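Local structure of afamin (Homo sapiens, 5OKL) at residues E166-C171 and N179-R184; H140-V145 and P155-V160. The protein carries hydrophobic molecules in body fluids, binding vitamin E and keeping lipidated Wnt proteins soluble and active. All coordinates share one frame; numbering follows the deposited sequence.

Both contacts lie within the first albumin repeat and share helix 154-169, and they follow one another along the chain without nesting. Helix 136-148 comes first; a short connection turns the chain back into helix 154-169, and contact 2 closes this helical hairpin near the start of the second helix. The same helix runs on to its C-terminal end, where a short connection leads into helix 177-182, and contact 1 closes it with a disulfide from just beyond the first helix to the second. The centres of the contacts are about 16 Å apart and their nearest atoms about 7 Å. Contact 2 is buried between helices, whereas contact 1 is partly buried and lies farther from the centre of the chain.

Contact 1 (E166-C171 and N179-R184)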
# COMPACT_ATOMS: atom_id res chain seq x y z
N GLU A 166 16.42 14.25 12.93
CA GLU A 166 16.69 15.59 12.40
C GLU A 166 15.54 16.57 12.72
O GLU A 166 15.79 17.69 13.14
CB GLU A 166 16.97 15.55 10.89
CG GLU A 166 18.24 14.79 10.51
CD GLU A 166 18.36 14.45 9.02
OE1 GLU A 166 17.48 14.84 8.21
OE2 GLU A 166 19.34 13.78 8.64
N VAL A 167 14.29 16.12 12.53
CA VAL A 167 13.10 16.94 12.79
C VAL A 167 12.90 17.21 14.29
O VAL A 167 12.69 18.36 14.70
CB VAL A 167 11.82 16.33 12.17
CG1 VAL A 167 10.58 17.05 12.66
CG2 VAL A 167 11.86 16.39 10.66
N ALA A 168 13.00 16.16 15.12
CA ALA A 168 13.09 16.30 16.59
C ALA A 168 14.12 17.34 17.04
O ALA A 168 13.82 18.24 17.84
CB ALA A 168 13.42 14.96 17.23
N LYS A 169 15.33 17.23 16.49
CA LYS A 169 16.44 18.12 16.86
C LYS A 169 16.27 19.58 16.42
O LYS A 169 16.84 20.48 17.06
CB LYS A 169 17.79 17.55 16.39
CG LYS A 169 18.97 17.88 17.31
CD LYS A 169 18.69 17.53 18.79
CE LYS A 169 19.95 17.12 19.56
NZ LYS A 169 20.23 15.68 19.34
N SER A 170 15.45 19.82 15.38
CA SER A 170 15.10 21.19 14.97
C SER A 170 14.03 21.84 15.85
O SER A 170 13.55 22.92 15.51
CB SER A 170 14.61 21.22 13.54
OG SER A 170 13.26 20.78 13.51
N CYS A 171 13.60 21.17 16.93
CA CYS A 171 12.76 21.78 17.96
C CYS A 171 13.63 22.21 19.16
O CYS A 171 14.26 21.37 19.80
CB CYS A 171 11.64 20.80 18.37
SG CYS A 171 10.53 20.33 17.00
N ASN A 179 4.92 19.84 21.01
CA ASN A 179 4.00 20.21 19.92
C ASN A 179 4.72 20.68 18.64
O ASN A 179 4.14 20.63 17.55
CB ASN A 179 3.02 21.29 20.38
CG ASN A 179 1.93 21.58 19.34
OD1 ASN A 179 1.58 22.73 19.10
ND2 ASN A 179 1.42 20.52 18.71
N CYS A 180 5.95 21.15 18.78
CA CYS A 180 6.83 21.35 17.61
C CYS A 180 7.08 20.02 16.88
O CYS A 180 7.06 19.99 15.66
CB CYS A 180 8.17 21.98 18.03
SG CYS A 180 9.41 22.03 16.71
N LEU A 181 7.32 18.95 17.63
CA LEU A 181 7.61 17.64 17.05
C LEU A 181 6.41 17.00 16.35
O LEU A 181 6.58 16.43 15.28
CB LEU A 181 8.20 16.70 18.12
CG LEU A 181 8.63 15.27 17.72
CD1 LEU A 181 9.73 15.26 16.66
CD2 LEU A 181 9.07 14.50 18.96
N GLN A 182 5.20 17.11 16.91
CA GLN A 182 3.97 16.53 16.29
C GLN A 182 3.61 17.18 14.94
O GLN A 182 3.36 16.48 13.95
CB GLN A 182 2.77 16.61 17.23
CG GLN A 182 1.55 15.82 16.74
CD GLN A 182 0.34 15.92 17.66
OE1 GLN A 182 0.26 16.80 18.51
NE2 GLN A 182 -0.61 15.00 17.47
N THR A 183 3.53 18.51 14.93
CA THR A 183 3.70 19.27 13.69
C THR A 183 5.16 19.02 13.22
O THR A 183 6.01 18.65 14.01
CB THR A 183 3.45 20.78 13.91
OG1 THR A 183 2.29 20.96 14.73
CG2 THR A 183 3.27 21.52 12.57
N ARG A 184 5.42 19.21 11.94
CA ARG A 184 6.75 18.89 11.34
C ARG A 184 7.05 17.39 11.14
O ARG A 184 7.87 17.07 10.28
CB ARG A 184 7.93 19.57 12.06
CG ARG A 184 7.81 21.07 12.24
CD ARG A 184 9.08 21.62 12.86
NE ARG A 184 8.97 23.07 13.08
CZ ARG A 184 9.91 23.83 13.67
NH1 ARG A 184 11.04 23.29 14.10
NH2 ARG A 184 9.70 25.13 13.82
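The C-terminal turn of helix 154-169, with the residues that follow it, lies against the end of helix 177-182, the alpha carbons coming closest at Ala168 and Leu181, 5.7 Å apart. A disulfide joins Cys171, just beyond the first helix, to Cys180 in the second, with a chi3 of -79°. The two ends reach it differently: SG of Cys180 stands anti to its backbone N (chi1 171°), while SG of Cys171 lies beside its own backbone N and anti to the carbonyl carbon. Beside the bridge, the CD1 methyl of Leu181 rests on the backbone and side chain of Ala168, 3.5 Å from Ala168 CA and 3.7 Å from Ala168 CB. CB of Arg184 meets CG1 of Val167 at 3.7 Å, and from there the extended chain carries the guanidinium past the disulfide, so that SG of Cys180 lies over one face, offset toward the rim. NH1 of Arg184 then reaches the residue just past the first helix, giving a weak hydrogen bond to the carbonyl O of Ser170 (2.9 Å), which sits at the edge of the guanidinium, and a second weak one to Ser170 OG. Ser170 OG is itself held by a hydrogen bond to the carbonyl O of Val167, 2.8 Å away and three residues back, in the last turn of the helix. The positive group thus sits beside the C-terminal end of helix 154-169, where it would probably be favoured by the helix dipole. Cys171 directly precedes Cys172, which is predicted to pair with Cys127, so the bridge belongs to the adjacent-cysteine, double-disulfide pattern characteristic of the serum albumin family.

Contact 2 (H140-V145 and P155-V160); sequences HFLYEV and PTLLTV
Helices 136-148 and 154-169 pack as a helical hairpin of the all-helical albumin fold, the short segments 140-145 and 155-160 running roughly antiparallel at 136° with their axes 10.6 Å apart at closest approach. The interface between them is apolar and buried, and no hydrogen bond crosses it. Leu157 is its middle: it slips between Leu142 and Val145, its side chain running in the opposite direction to each. The CD2 methyl of Leu142 meets CG of Leu157 at 3.8 Å, while CD1 of Leu142 makes a looser contact with CD2 of Leu158. Toward the C-terminal end of segment 155-160, Phe141 and Val160 cross at about a right angle. With CG anti to the backbone N (chi1 178°), Phe141 sends its ring out toward the second helix, and CG1 of Val160 approaches the ring edge in its plane, 3.9 Å from CZ. One ring face is occupied from within the same helix by CG2 of Val145, and the ring also stacks with Phe164 farther along helix 154-169. Other helices complete the core: Tyr24 of helix 22-33 touches both Leu142 and Leu158, while on helix 186-209 Leu192 packs on Val145 and Val188 and Tyr191 on Val160. Within segment 155-160, the carbonyl O of Pro155 accepts both the backbone N and the hydroxyl of Thr159, from opposite faces of its plane. The tightest point between the helices is the methyl pair Val145 CG1 and Leu157 CD1, pressed to 3.5 Å.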
# COMPACT_ATOMS: atom_id res chain seq x y z
N HIS A 140 12.29 4.24 21.02
CA HIS A 140 10.85 4.40 21.29
C HIS A 140 10.05 4.73 20.04
O HIS A 140 9.01 4.15 19.80
CB HIS A 140 10.60 5.46 22.39
CG HIS A 140 10.57 4.88 23.77
ND1 HIS A 140 11.68 4.85 24.60
CD2 HIS A 140 9.57 4.28 24.46
CE1 HIS A 140 11.35 4.27 25.74
NE2 HIS A 140 10.08 3.92 25.68
N PHE A 141 10.55 5.67 19.23
CA PHE A 141 9.94 5.98 17.93
C PHE A 141 9.79 4.71 17.06
O PHE A 141 8.69 4.43 16.56
CB PHE A 141 10.77 7.04 17.22
CG PHE A 141 10.26 7.39 15.85
CD1 PHE A 141 9.12 8.18 15.69
CD2 PHE A 141 10.91 6.92 14.72
CE1 PHE A 141 8.66 8.51 14.42
CE2 PHE A 141 10.46 7.23 13.45
CZ PHE A 141 9.34 8.03 13.29
N LEU A 142 10.87 3.95 16.92
CA LEU A 142 10.88 2.73 16.08
C LEU A 142 9.90 1.68 16.56
O LEU A 142 9.21 1.07 15.76
CB LEU A 142 12.27 2.11 15.99
CG LEU A 142 13.21 2.68 14.93
CD1 LEU A 142 14.58 2.07 15.14
CD2 LEU A 142 12.70 2.41 13.54
N TYR A 143 9.88 1.47 17.87
CA TYR A 143 8.92 0.57 18.52
C TYR A 143 7.49 0.97 18.22
O TYR A 143 6.69 0.14 17.80
CB TYR A 143 9.17 0.56 20.05
CG TYR A 143 8.05 0.00 20.88
CD1 TYR A 143 7.79 -1.35 20.90
CD2 TYR A 143 7.25 0.85 21.67
CE1 TYR A 143 6.76 -1.87 21.67
CE2 TYR A 143 6.21 0.34 22.45
CZ TYR A 143 5.98 -1.02 22.45
OH TYR A 143 4.95 -1.53 23.20
N GLU A 144 7.18 2.25 18.41
CA GLU A 144 5.82 2.76 18.27
C GLU A 144 5.37 2.81 16.80
O GLU A 144 4.22 2.53 16.49
CB GLU A 144 5.69 4.16 18.92
CG GLU A 144 5.93 4.20 20.45
CD GLU A 144 4.89 3.50 21.31
OE1 GLU A 144 3.83 3.08 20.80
OE2 GLU A 144 5.13 3.37 22.53
N VAL A 145 6.27 3.16 15.89
CA VAL A 145 5.93 3.14 14.46
C VAL A 145 5.79 1.69 13.97
O VAL A 145 4.82 1.37 13.29
CB VAL A 145 6.96 3.94 13.62
CG1 VAL A 145 6.64 3.87 12.14
CG2 VAL A 145 6.96 5.40 14.06
N PRO A 155 14.58 -1.01 5.73
CA PRO A 155 15.31 0.13 5.16
C PRO A 155 14.50 1.44 5.14
O PRO A 155 15.03 2.52 5.44
CB PRO A 155 15.62 -0.33 3.73
CG PRO A 155 15.66 -1.82 3.81
CD PRO A 155 14.60 -2.17 4.81
N THR A 156 13.20 1.32 4.82
CA THR A 156 12.29 2.45 4.86
C THR A 156 12.14 2.97 6.28
O THR A 156 12.23 4.17 6.51
CB THR A 156 10.91 2.07 4.30
OG1 THR A 156 11.06 1.69 2.93
CG2 THR A 156 9.96 3.24 4.38
N LEU A 157 11.94 2.07 7.23
CA LEU A 157 11.74 2.44 8.62
C LEU A 157 12.97 3.09 9.26
O LEU A 157 12.84 4.09 9.97
CB LEU A 157 11.30 1.22 9.43
CG LEU A 157 10.42 1.43 10.66
CD1 LEU A 157 9.31 2.44 10.42
CD2 LEU A 157 9.83 0.10 11.09
N LEU A 158 14.16 2.53 8.99
CA LEU A 158 15.40 3.11 9.53
C LEU A 158 15.70 4.49 8.94
O LEU A 158 16.21 5.37 9.63
CB LEU A 158 16.57 2.15 9.31
CG LEU A 158 16.52 0.86 10.14
CD1 LEU A 158 17.44 -0.22 9.58
CD2 LEU A 158 16.87 1.14 11.59
N THR A 159 15.36 4.69 7.67
CA THR A 159 15.49 6.00 7.02
C THR A 159 14.45 7.01 7.56
O THR A 159 14.75 8.20 7.70
CB THR A 159 15.37 5.89 5.49
OG1 THR A 159 16.45 5.06 4.98
CG2 THR A 159 15.43 7.25 4.83
N VAL A 160 13.23 6.54 7.83
CA VAL A 160 12.21 7.39 8.47
C VAL A 160 12.70 7.91 9.84
O VAL A 160 12.55 9.10 10.15
CB VAL A 160 10.86 6.65 8.58
CG1 VAL A 160 9.89 7.34 9.54
CG2 VAL A 160 10.21 6.52 7.21